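Local coordinates for peroxinectin A (Dictyostelium discoideum, PDB 6ERC), which uses hydrogen peroxide at its haem to oxidise phenolic donors and also acts as an iodide and thiocyanate peroxidase, at residues A[292-295]-A[296-300]; A[142-145]-A[146-150]; A[459-462]-A[463-467]. All coordinates share one frame; numbering follows the deposited sequence.

Overall arrangement
All three contacts are local. Contacts 1 and 3 each lie within one helix, 294-300 (with its cap) and 452-467, while contact 2 leaves a strand for a loop. Contacts 1 and 2 are buried around the haem and the sodium ion; contact 3 is only partly buried, farther from the centre of the chain. Their chemistry differs accordingly: contact 1 joins a helix start to a haem propionate, contact 2 turns backbone carbonyls toward a metal, and contact 3 carries a charged pair at the helix side. Contact 1 is in the middle, reaching 142-145 through N294 and Q142 and joining 459-462 through S293 and Q461 as well as F296; S148 meets T465 between contacts 2 and 3.

Contact 1. Residues A[292-295]-A[296-300]; sequences VSNE and FTTTA. With HEM (protoporphyrin IX containing Fe), chain F.
S293 caps the start of helix 294-300: its OG accepts a hydrogen bond from F296 N at 3.1 Å. With chi1 at 70°, OG lies between the backbone N and the carbonyl carbon, and this brings it back over the first turn. Were this residue an alanine, the amide of F296 would probably lose its side-chain acceptor and the helix start would be less firmly held. Just before the cap, V292 CG1 rests 3.7 Å from F296 CD2; the branched, apolar valine suits a place beside a ring whose other neighbours include F301 and F462.

T297 can be followed atom by atom. Its CB lies 4.1 Å from V292 CG1, and its methyl CG2 packs back on the preceding turn, 3.8 Å from S293 O. The hydroxyl branch leaves in another direction, as chi1 of -172° places it trans to the amide nitrogen, and OG1 donates to O2D of a haem propionate at 2.8 Å. A threonine suits this place because one branch packs while the other bonds.

Within the helix, E295 O receives two amides, T299 N at 2.9 Å and A300 N at 2.9 Å, the latter marking a wider pi-type turn. Both carboxylate oxygens of E295 are held by backbone amides, of L29 and A30. The whole is a serine N-cap leading into a short helix that lines the haem pocket at a propionate.

Contact 2. Residues A[142-145]-A[146-150]; sequences QINS and LGSYI. With NA (sodium ion), chain K.
The sodium site of this peroxidase is approached through the bend in which N144, at the end of strand 139-144, meets L146. L146 N makes only a weak hydrogen bond to N144 O at 3.0 Å, as across an inverse gamma-turn centred on S145. The asparagine side chain lies against the same residue: with CG trans to the backbone N (chi1 -172°), CG comes to 3.3 Å from L146 O, and OD1 stands 3.7 Å from L146 CB. Both ends of this amide have partners in the loop that follows helix 70-80, OD1 accepting from L85 N and ND2 donating to M83 O, a two-ended grip that suits asparagine.

Beyond the bend the backbone is the ligand. G147 O binds the sodium ion at 2.6 Å and Y149 O at 2.3 Å, while N82 O, D151 OD1 and N153 OD1 complete the site. Because G147 lacks a CB, its chain can pass close to the ion. N82 adjoins H81, the predicted proton acceptor, so the ion sits beside that segment. The segment thus runs from a strand that pairs with 113-124, past the metal, to I150 packed on helix 247-275, shortly before helix 153-156.

Contact 3. Residues A[459-462]-A[463-467]; sequences YEQF and FRTRA
E460 and R464, one turn apart on helix 452-467, form a salt bridge in which the guanidinium offers NE and NH1 side-on to the carboxylate. R464 NE reaches E460 OE2 at 2.8 Å, and R464 NH1 reaches E460 OE1 at 3.2 Å, each oxygen being met on its syn side, with the planes 30° apart. A bend at chi2 (-83°) swings the glutamate's carboxylate forward, toward the next turn, to meet the arginine.

R464 NH1 also makes a weak bond to Q461 OE1 at 2.8 Å, the amide plane being turned 76° from the guanidinium, so OE1 meets it obliquely, and NH2 donates to the carbonyls of Q291 and N289. Q461 OE1 finds its stronger partner in the amide of S293, so this one carbonyl oxygen accepts two hydrogen bonds, the weaker from R464.

The backbone mostly follows the helical i to i+4 pattern, F463 N donating to Y459 O at 3.3 Å. Q461 O takes T465 N at 3.1 Å and a weaker bond from R464 N, and the bond from R466 N to F462 O is weak. T465 OG1 and F462 O are both hydrogen-bonded to the hydroxyl of Y267 on helix 247-275.

With one carboxylate and several neutral oxygens around it, the positive charge of R464 is likely to be well compensated, and the arginine ties this helix to the loop before helix 294-300.

Contact 1. Residues A[292-295]-A[296-300]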
ATOM      1  N   VAL A 292      -9.660  -8.488  -2.788  1.00 51.80           N
ATOM      2  CA  VAL A 292      -8.310  -8.684  -2.273  1.00 53.23           C
ATOM      3  C   VAL A 292      -8.289  -9.870  -1.316  1.00 53.53           C
ATOM      4  O   VAL A 292      -9.244 -10.107  -0.565  1.00 53.26           O
ATOM      5  CB  VAL A 292      -7.808  -7.404  -1.581  1.00 54.05           C
ATOM      6  CG1 VAL A 292      -6.442  -7.639  -0.927  1.00 52.50           C
ATOM      7  CG2 VAL A 292      -7.734  -6.255  -2.574  1.00 52.39           C
ATOM      8  N   SER A 293      -7.194 -10.621  -1.338  1.00 51.92           N
ATOM      9  CA  SER A 293      -7.017 -11.737  -0.422  1.00 52.64           C
ATOM     10  C   SER A 293      -6.412 -11.250   0.886  1.00 52.39           C
ATOM     11  O   SER A 293      -5.617 -10.307   0.919  1.00 50.71           O
ATOM     12  CB  SER A 293      -6.118 -12.812  -1.033  1.00 51.79           C
ATOM     13  OG  SER A 293      -4.780 -12.356  -1.118  1.00 50.40           O
ATOM     14  N   ASN A 294      -6.795 -11.918   1.974  1.00 53.46           N
ATOM     15  CA  ASN A 294      -6.306 -11.530   3.291  1.00 53.80           C
ATOM     16  C   ASN A 294      -4.794 -11.667   3.384  1.00 52.31           C
ATOM     17  O   ASN A 294      -4.137 -10.855   4.045  1.00 52.33           O
ATOM     18  CB  ASN A 294      -6.987 -12.375   4.365  1.00 54.14           C
ATOM     19  CG  ASN A 294      -7.093 -11.656   5.687  1.00 54.14           C
ATOM     20  OD1 ASN A 294      -6.101 -11.151   6.216  1.00 54.48           O
ATOM     21  ND2 ASN A 294      -8.306 -11.589   6.225  1.00 55.06           N
ATOM     22  N   GLU A 295      -4.226 -12.673   2.722  1.00 50.52           N
ATOM     23  CA  GLU A 295      -2.784 -12.878   2.785  1.00 51.51           C
ATOM     24  C   GLU A 295      -2.035 -11.839   1.964  1.00 51.14           C
ATOM     25  O   GLU A 295      -0.905 -11.480   2.309  1.00 50.85           O
ATOM     26  CB  GLU A 295      -2.427 -14.285   2.302  1.00 53.40           C
ATOM     27  CG  GLU A 295      -3.058 -15.414   3.110  1.00 52.62           C
ATOM     28  CD  GLU A 295      -4.510 -15.667   2.734  1.00 53.34           C
ATOM     29  OE1 GLU A 295      -5.087 -14.848   1.988  1.00 51.16           O
ATOM     30  OE2 GLU A 295      -5.071 -16.690   3.184  1.00 54.92           O
ATOM     31  N   PHE A 296      -2.644 -11.350   0.881  1.00 53.25           N
ATOM     32  CA  PHE A 296      -1.989 -10.359   0.032  1.00 51.42           C
ATOM     33  C   PHE A 296      -1.717  -9.077   0.804  1.00 50.62           C
ATOM     34  O   PHE A 296      -0.569  -8.632   0.918  1.00 49.70           O
ATOM     35  CB  PHE A 296      -2.855 -10.077  -1.199  1.00 51.28           C
ATOM     36  CG  PHE A 296      -2.342  -8.954  -2.067  1.00 49.81           C
ATOM     37  CD1 PHE A 296      -1.371  -9.186  -3.028  1.00 50.78           C
ATOM     38  CD2 PHE A 296      -2.844  -7.668  -1.930  1.00 50.76           C
ATOM     39  CE1 PHE A 296      -0.902  -8.155  -3.830  1.00 50.02           C
ATOM     40  CE2 PHE A 296      -2.378  -6.633  -2.733  1.00 50.66           C
ATOM     41  CZ  PHE A 296      -1.408  -6.879  -3.681  1.00 49.22           C
ATOM     42  N   THR A 297      -2.767  -8.466   1.350  1.00 50.80           N
ATOM     43  CA  THR A 297      -2.605  -7.182   2.017  1.00 52.61           C
ATOM     44  C   THR A 297      -1.975  -7.328   3.397  1.00 53.42           C
ATOM     45  O   THR A 297      -1.206  -6.456   3.816  1.00 53.04           O
ATOM     46  CB  THR A 297      -3.958  -6.472   2.120  1.00 53.21           C
ATOM     47  OG1 THR A 297      -3.765  -5.139   2.604  1.00 54.45           O
ATOM     48  CG2 THR A 297      -4.910  -7.207   3.052  1.00 53.18           C
ATOM     49  N   THR A 298      -2.272  -8.415   4.109  1.00 53.92           N
ATOM     50  CA  THR A 298      -1.763  -8.572   5.467  1.00 54.75           C
ATOM     51  C   THR A 298      -0.311  -9.038   5.482  1.00 53.04           C
ATOM     52  O   THR A 298       0.468  -8.608   6.339  1.00 51.77           O
ATOM     53  CB  THR A 298      -2.634  -9.562   6.242  1.00 55.99           C
ATOM     54  OG1 THR A 298      -4.015  -9.202   6.106  1.00 55.71           O
ATOM     55  CG2 THR A 298      -2.257  -9.563   7.717  1.00 56.16           C
ATOM     56  N   THR A 299       0.075  -9.908   4.545  1.00 51.86           N
ATOM     57  CA  THR A 299       1.369 -10.584   4.611  1.00 52.52           C
ATOM     58  C   THR A 299       2.255 -10.244   3.420  1.00 51.26           C
ATOM     59  O   THR A 299       3.282  -9.585   3.598  1.00 51.31           O
ATOM     60  CB  THR A 299       1.149 -12.095   4.718  1.00 54.16           C
ATOM     61  OG1 THR A 299       0.138 -12.367   5.698  1.00 54.12           O
ATOM     62  CG2 THR A 299       2.443 -12.797   5.118  1.00 53.51           C
ATOM     63  N   ALA A 300       1.901 -10.678   2.210  1.00 51.78           N
ATOM     64  CA  ALA A 300       2.836 -10.625   1.091  1.00 51.47           C
ATOM     65  C   ALA A 300       3.215  -9.190   0.738  1.00 51.26           C
ATOM     66  O   ALA A 300       4.398  -8.836   0.709  1.00 51.48           O
ATOM     67  CB  ALA A 300       2.232 -11.335  -0.121  1.00 52.54           C
TER
HETATM   68  CHA HEM F 604      -0.141  -0.868   5.892  1.00 54.12           C
HETATM   69  CHB HEM F 604       2.821   2.815   6.908  1.00 50.11           C
HETATM   70  CHC HEM F 604       5.238   1.986   2.768  1.00 47.77           C
HETATM   71  CHD HEM F 604       2.413  -1.849   1.888  1.00 52.38           C
HETATM   72  C1A HEM F 604       0.491   0.157   6.550  1.00 52.15           C
HETATM   73  C2A HEM F 604       0.196   0.610   7.887  1.00 50.82           C
HETATM   74  C3A HEM F 604       1.012   1.627   8.177  1.00 49.41           C
HETATM   75  C4A HEM F 604       1.851   1.853   7.022  1.00 49.80           C
HETATM   76  CMA HEM F 604       1.064   2.436   9.492  1.00 45.54           C
HETATM   77  CAA HEM F 604      -0.876  -0.012   8.796  1.00 51.66           C
HETATM   78  CBA HEM F 604      -0.139  -0.693   9.941  1.00 52.61           C
HETATM   79  CGA HEM F 604      -1.005  -1.771  10.539  1.00 54.79           C
HETATM   80  O1A HEM F 604      -1.331  -2.755   9.825  1.00 54.82           O
HETATM   81  O2A HEM F 604      -1.362  -1.654  11.738  1.00 54.01           O
HETATM   82  C1B HEM F 604       3.711   2.915   5.865  1.00 49.24           C
HETATM   83  C2B HEM F 604       4.731   3.927   5.744  1.00 47.71           C
HETATM   84  C3B HEM F 604       5.400   3.708   4.600  1.00 48.25           C
HETATM   85  C4B HEM F 604       4.822   2.542   3.962  1.00 49.49           C
HETATM   86  CMB HEM F 604       4.930   5.034   6.799  1.00 43.14           C
HETATM   87  CAB HEM F 604       6.589   4.485   3.989  1.00 47.63           C
HETATM   88  CBB HEM F 604       7.188   5.511   4.604  1.00 48.58           C
HETATM   89  C1C HEM F 604       4.697   0.871   2.165  1.00 47.66           C
HETATM   90  C2C HEM F 604       5.134   0.265   0.919  1.00 48.10           C
HETATM   91  C3C HEM F 604       4.343  -0.802   0.677  1.00 49.54           C
HETATM   92  C4C HEM F 604       3.394  -0.889   1.765  1.00 51.55           C
HETATM   93  CMC HEM F 604       6.319   0.833   0.110  1.00 45.50           C
HETATM   94  CAC HEM F 604       4.304  -1.844  -0.473  1.00 47.87           C
HETATM   95  CBC HEM F 604       5.109  -1.866  -1.537  1.00 47.73           C
HETATM   96  C1D HEM F 604       1.453  -1.889   2.870  1.00 52.10           C
HETATM   97  C2D HEM F 604       0.330  -2.797   2.919  1.00 51.41           C
HETATM   98  C3D HEM F 604      -0.362  -2.526   4.029  1.00 54.18           C
HETATM   99  C4D HEM F 604       0.282  -1.431   4.712  1.00 54.05           C
HETATM  100  CMD HEM F 604       0.036  -3.892   1.872  1.00 49.08           C
HETATM  101  CAD HEM F 604      -1.652  -3.202   4.525  1.00 53.66           C
HETATM  102  CBD HEM F 604      -2.777  -2.570   3.711  1.00 54.33           C
HETATM  103  CGD HEM F 604      -4.043  -2.454   4.526  1.00 53.26           C
HETATM  104  O1D HEM F 604      -4.182  -1.449   5.269  1.00 51.67           O
HETATM  105  O2D HEM F 604      -4.920  -3.350   4.438  1.00 51.47           O
HETATM  106  NA  HEM F 604       1.507   0.940   6.049  1.00 54.14           N
HETATM  107  NB  HEM F 604       3.792   2.086   4.764  1.00 54.65           N
HETATM  108  NC  HEM F 604       3.633   0.140   2.650  1.00 52.80           N
HETATM  109  ND  HEM F 604       1.391  -1.070   3.978  1.00 55.15           N
HETATM  110 FE   HEM F 604       2.541   0.521   4.337  1.00 61.91          FE

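Contact 2. Residues A[142-145]-A[146-150]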
ATOM      1  N   GLN A 142     -12.224 -10.670   8.074  1.00 56.86           N
ATOM      2  CA  GLN A 142     -11.891  -9.258   8.137  1.00 57.80           C
ATOM      3  C   GLN A 142     -12.504  -8.499   6.963  1.00 57.27           C
ATOM      4  O   GLN A 142     -12.752  -9.053   5.884  1.00 55.87           O
ATOM      5  CB  GLN A 142     -10.370  -9.051   8.162  1.00 57.42           C
ATOM      6  CG  GLN A 142      -9.725  -9.229   9.537  1.00 57.38           C
ATOM      7  CD  GLN A 142      -9.636 -10.681   9.969  1.00 57.20           C
ATOM      8  OE1 GLN A 142      -9.344 -11.565   9.164  1.00 55.55           O
ATOM      9  NE2 GLN A 142      -9.886 -10.934  11.246  1.00 57.32           N
ATOM     10  N   ILE A 143     -12.760  -7.210   7.193  1.00 56.78           N
ATOM     11  CA  ILE A 143     -13.499  -6.358   6.256  1.00 58.89           C
ATOM     12  C   ILE A 143     -12.528  -5.421   5.556  1.00 57.19           C
ATOM     13  O   ILE A 143     -11.737  -4.726   6.208  1.00 55.55           O
ATOM     14  CB  ILE A 143     -14.621  -5.564   6.970  1.00 59.60           C
ATOM     15  CG1 ILE A 143     -15.821  -6.485   7.313  1.00 58.62           C
ATOM     16  CG2 ILE A 143     -15.064  -4.374   6.093  1.00 58.03           C
ATOM     17  CD1 ILE A 143     -16.908  -6.557   6.232  1.00 58.75           C
ATOM     18  N   ASN A 144     -12.591  -5.407   4.228  1.00 58.32           N
ATOM     19  CA  ASN A 144     -11.834  -4.453   3.424  1.00 58.97           C
ATOM     20  C   ASN A 144     -12.620  -3.149   3.337  1.00 57.04           C
ATOM     21  O   ASN A 144     -13.654  -3.078   2.661  1.00 56.34           O
ATOM     22  CB  ASN A 144     -11.555  -5.002   2.021  1.00 56.41           C
ATOM     23  CG  ASN A 144     -10.612  -4.119   1.228  1.00 55.75           C
ATOM     24  OD1 ASN A 144     -10.131  -3.102   1.729  1.00 56.56           O
ATOM     25  ND2 ASN A 144     -10.333  -4.505  -0.001  1.00 54.45           N
ATOM     26  N   SER A 145     -12.134  -2.118   4.018  1.00 57.17           N
ATOM     27  CA  SER A 145     -12.780  -0.806   3.995  1.00 60.71           C
ATOM     28  C   SER A 145     -12.357   0.030   2.790  1.00 59.17           C
ATOM     29  O   SER A 145     -12.135   1.238   2.906  1.00 58.30           O
ATOM     30  CB  SER A 145     -12.489  -0.071   5.302  1.00 58.97           C
ATOM     31  OG  SER A 145     -13.129  -0.709   6.395  1.00 59.08           O
ATOM     32  N   LEU A 146     -12.245  -0.598   1.624  1.00 58.18           N
ATOM     33  CA  LEU A 146     -11.830   0.081   0.408  1.00 59.01           C
ATOM     34  C   LEU A 146     -12.210  -0.792  -0.779  1.00 59.33           C
ATOM     35  O   LEU A 146     -12.254  -2.020  -0.670  1.00 57.14           O
ATOM     36  CB  LEU A 146     -10.323   0.356   0.407  1.00 58.04           C
ATOM     37  CG  LEU A 146      -9.864   1.673  -0.213  1.00 57.71           C
ATOM     38  CD1 LEU A 146     -10.216   2.846   0.688  1.00 58.54           C
ATOM     39  CD2 LEU A 146      -8.372   1.632  -0.477  1.00 58.65           C
ATOM     40  N   GLY A 147     -12.492  -0.147  -1.909  1.00 59.70           N
ATOM     41  CA  GLY A 147     -12.797  -0.879  -3.122  1.00 57.36           C
ATOM     42  C   GLY A 147     -11.612  -1.698  -3.594  1.00 56.15           C
ATOM     43  O   GLY A 147     -10.488  -1.194  -3.650  1.00 55.90           O
ATOM     44  N   SER A 148     -11.852  -2.964  -3.937  1.00 55.85           N
ATOM     45  CA  SER A 148     -10.768  -3.863  -4.313  1.00 54.87           C
ATOM     46  C   SER A 148     -10.222  -3.585  -5.707  1.00 54.33           C
ATOM     47  O   SER A 148      -9.116  -4.037  -6.026  1.00 52.19           O
ATOM     48  CB  SER A 148     -11.245  -5.314  -4.237  1.00 54.56           C
ATOM     49  OG  SER A 148     -11.648  -5.644  -2.920  1.00 55.06           O
ATOM     50  N   TYR A 149     -10.964  -2.861  -6.539  1.00 56.70           N
ATOM     51  CA  TYR A 149     -10.525  -2.577  -7.896  1.00 54.92           C
ATOM     52  C   TYR A 149      -9.578  -1.385  -7.917  1.00 52.96           C
ATOM     53  O   TYR A 149      -9.686  -0.462  -7.106  1.00 53.96           O
ATOM     54  CB  TYR A 149     -11.726  -2.294  -8.802  1.00 54.82           C
ATOM     55  CG  TYR A 149     -12.714  -3.436  -8.885  1.00 53.40           C
ATOM     56  CD1 TYR A 149     -12.527  -4.475  -9.785  1.00 52.87           C
ATOM     57  CD2 TYR A 149     -13.833  -3.470  -8.065  1.00 54.24           C
ATOM     58  CE1 TYR A 149     -13.425  -5.522  -9.865  1.00 53.89           C
ATOM     59  CE2 TYR A 149     -14.738  -4.513  -8.137  1.00 55.68           C
ATOM     60  CZ  TYR A 149     -14.531  -5.537  -9.038  1.00 54.83           C
ATOM     61  OH  TYR A 149     -15.431  -6.576  -9.111  1.00 53.93           O
ATOM     62  N   ILE A 150      -8.633  -1.423  -8.853  1.00 52.14           N
ATOM     63  CA  ILE A 150      -7.788  -0.268  -9.130  1.00 55.18           C
ATOM     64  C   ILE A 150      -8.641   0.725  -9.910  1.00 56.52           C
ATOM     65  O   ILE A 150      -8.755   0.633 -11.138  1.00 54.40           O
ATOM     66  CB  ILE A 150      -6.516  -0.669  -9.900  1.00 53.55           C
ATOM     67  CG1 ILE A 150      -5.669  -1.621  -9.049  1.00 52.30           C
ATOM     68  CG2 ILE A 150      -5.704   0.562 -10.271  1.00 52.95           C
ATOM     69  CD1 ILE A 150      -4.539  -2.292  -9.798  1.00 51.19           C
TER
HETATM   70 NA    NA K 609     -10.058   0.870  -5.225  1.00 57.05          NA

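Contact 3. Residues A[459-462]-A[463-467]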
ATOM      1  N   TYR A 459       1.534 -12.520  -7.320  1.00 51.70           N
ATOM      2  CA  TYR A 459       1.136 -12.917  -8.665  1.00 51.59           C
ATOM      3  C   TYR A 459      -0.335 -13.299  -8.706  1.00 51.06           C
ATOM      4  O   TYR A 459      -1.059 -12.925  -9.637  1.00 52.76           O
ATOM      5  CB  TYR A 459       2.002 -14.084  -9.142  1.00 52.78           C
ATOM      6  CG  TYR A 459       1.696 -14.545 -10.551  1.00 52.07           C
ATOM      7  CD1 TYR A 459       0.623 -15.387 -10.812  1.00 51.91           C
ATOM      8  CD2 TYR A 459       2.487 -14.145 -11.618  1.00 52.78           C
ATOM      9  CE1 TYR A 459       0.340 -15.811 -12.094  1.00 53.15           C
ATOM     10  CE2 TYR A 459       2.213 -14.565 -12.907  1.00 53.20           C
ATOM     11  CZ  TYR A 459       1.139 -15.397 -13.139  1.00 53.51           C
ATOM     12  OH  TYR A 459       0.861 -15.818 -14.421  1.00 54.43           O
ATOM     13  N   GLU A 460      -0.799 -14.034  -7.694  1.00 50.45           N
ATOM     14  CA  GLU A 460      -2.167 -14.538  -7.707  1.00 51.28           C
ATOM     15  C   GLU A 460      -3.176 -13.407  -7.555  1.00 51.04           C
ATOM     16  O   GLU A 460      -4.257 -13.448  -8.154  1.00 51.13           O
ATOM     17  CB  GLU A 460      -2.339 -15.579  -6.600  1.00 50.51           C
ATOM     18  CG  GLU A 460      -3.598 -16.428  -6.722  1.00 51.73           C
ATOM     19  CD  GLU A 460      -4.832 -15.757  -6.146  1.00 50.84           C
ATOM     20  OE1 GLU A 460      -4.683 -14.828  -5.323  1.00 50.06           O
ATOM     21  OE2 GLU A 460      -5.954 -16.161  -6.516  1.00 50.93           O
ATOM     22  N   GLN A 461      -2.842 -12.385  -6.764  1.00 49.67           N
ATOM     23  CA  GLN A 461      -3.771 -11.282  -6.548  1.00 49.89           C
ATOM     24  C   GLN A 461      -3.946 -10.454  -7.817  1.00 49.57           C
ATOM     25  O   GLN A 461      -5.069 -10.260  -8.299  1.00 48.68           O
ATOM     26  CB  GLN A 461      -3.280 -10.399  -5.399  1.00 49.71           C
ATOM     27  CG  GLN A 461      -4.184  -9.213  -5.109  1.00 48.90           C
ATOM     28  CD  GLN A 461      -5.589  -9.635  -4.745  1.00 50.12           C
ATOM     29  OE1 GLN A 461      -5.826 -10.187  -3.672  1.00 52.02           O
ATOM     30  NE2 GLN A 461      -6.531  -9.388  -5.644  1.00 50.73           N
ATOM     31  N   PHE A 462      -2.844  -9.951  -8.372  1.00 48.50           N
ATOM     32  CA  PHE A 462      -2.945  -9.023  -9.490  1.00 50.86           C
ATOM     33  C   PHE A 462      -3.470  -9.689 -10.755  1.00 50.90           C
ATOM     34  O   PHE A 462      -3.967  -8.992 -11.647  1.00 47.80           O
ATOM     35  CB  PHE A 462      -1.591  -8.367  -9.747  1.00 48.85           C
ATOM     36  CG  PHE A 462      -1.244  -7.303  -8.746  1.00 48.76           C
ATOM     37  CD1 PHE A 462      -1.990  -6.139  -8.669  1.00 49.05           C
ATOM     38  CD2 PHE A 462      -0.179  -7.466  -7.879  1.00 49.03           C
ATOM     39  CE1 PHE A 462      -1.680  -5.159  -7.748  1.00 49.06           C
ATOM     40  CE2 PHE A 462       0.136  -6.487  -6.958  1.00 48.93           C
ATOM     41  CZ  PHE A 462      -0.614  -5.333  -6.894  1.00 48.37           C
ATOM     42  N   PHE A 463      -3.389 -11.014 -10.857  1.00 51.15           N
ATOM     43  CA  PHE A 463      -4.086 -11.691 -11.941  1.00 50.04           C
ATOM     44  C   PHE A 463      -5.590 -11.489 -11.820  1.00 51.17           C
ATOM     45  O   PHE A 463      -6.283 -11.286 -12.824  1.00 52.65           O
ATOM     46  CB  PHE A 463      -3.751 -13.179 -11.941  1.00 50.40           C
ATOM     47  CG  PHE A 463      -4.399 -13.940 -13.058  1.00 50.21           C
ATOM     48  CD1 PHE A 463      -5.659 -14.489 -12.901  1.00 50.88           C
ATOM     49  CD2 PHE A 463      -3.750 -14.100 -14.270  1.00 51.84           C
ATOM     50  CE1 PHE A 463      -6.257 -15.189 -13.929  1.00 51.15           C
ATOM     51  CE2 PHE A 463      -4.342 -14.796 -15.300  1.00 53.29           C
ATOM     52  CZ  PHE A 463      -5.598 -15.342 -15.129  1.00 52.90           C
ATOM     53  N   ARG A 464      -6.112 -11.530 -10.593  1.00 51.26           N
ATOM     54  CA  ARG A 464      -7.552 -11.435 -10.398  1.00 52.22           C
ATOM     55  C   ARG A 464      -8.049  -9.999 -10.524  1.00 51.24           C
ATOM     56  O   ARG A 464      -9.088  -9.760 -11.150  1.00 53.10           O
ATOM     57  CB  ARG A 464      -7.937 -12.025  -9.042  1.00 50.80           C
ATOM     58  CG  ARG A 464      -7.857 -13.546  -9.010  1.00 52.55           C
ATOM     59  CD  ARG A 464      -8.359 -14.131  -7.700  1.00 50.46           C
ATOM     60  NE  ARG A 464      -7.495 -13.790  -6.573  1.00 49.55           N
ATOM     61  CZ  ARG A 464      -7.726 -12.816  -5.698  1.00 50.41           C
ATOM     62  NH1 ARG A 464      -6.866 -12.601  -4.710  1.00 50.88           N
ATOM     63  NH2 ARG A 464      -8.808 -12.058  -5.795  1.00 50.87           N
ATOM     64  N   THR A 465      -7.333  -9.028  -9.951  1.00 50.21           N
ATOM     65  CA  THR A 465      -7.796  -7.644 -10.035  1.00 53.95           C
ATOM     66  C   THR A 465      -7.716  -7.078 -11.449  1.00 51.91           C
ATOM     67  O   THR A 465      -8.244  -5.987 -11.686  1.00 51.63           O
ATOM     68  CB  THR A 465      -7.009  -6.743  -9.078  1.00 52.96           C
ATOM     69  OG1 THR A 465      -5.623  -7.097  -9.099  1.00 52.88           O
ATOM     70  CG2 THR A 465      -7.562  -6.865  -7.660  1.00 52.53           C
ATOM     71  N   ARG A 466      -7.073  -7.779 -12.380  1.00 51.44           N
ATOM     72  CA  ARG A 466      -7.154  -7.461 -13.800  1.00 50.23           C
ATOM     73  C   ARG A 466      -8.222  -8.284 -14.509  1.00 52.03           C
ATOM     74  O   ARG A 466      -9.067  -7.728 -15.219  1.00 53.45           O
ATOM     75  CB  ARG A 466      -5.794  -7.690 -14.471  1.00 51.40           C
ATOM     76  CG  ARG A 466      -5.830  -7.598 -15.988  1.00 50.09           C
ATOM     77  CD  ARG A 466      -4.435  -7.535 -16.593  1.00 49.55           C
ATOM     78  NE  ARG A 466      -3.832  -8.857 -16.743  1.00 51.69           N
ATOM     79  CZ  ARG A 466      -2.623  -9.078 -17.256  1.00 51.94           C
ATOM     80  NH1 ARG A 466      -1.873  -8.065 -17.672  1.00 53.04           N
ATOM     81  NH2 ARG A 466      -2.159 -10.315 -17.355  1.00 50.56           N
ATOM     82  N   ALA A 467      -8.206  -9.605 -14.321  1.00 51.70           N
ATOM     83  CA  ALA A 467      -9.145 -10.473 -15.022  1.00 52.03           C
ATOM     84  C   ALA A 467     -10.573 -10.283 -14.529  1.00 52.44           C
ATOM     85  O   ALA A 467     -11.518 -10.396 -15.318  1.00 53.60           O
ATOM     86  CB  ALA A 467      -8.720 -11.932 -14.864  1.00 52.51           C
TER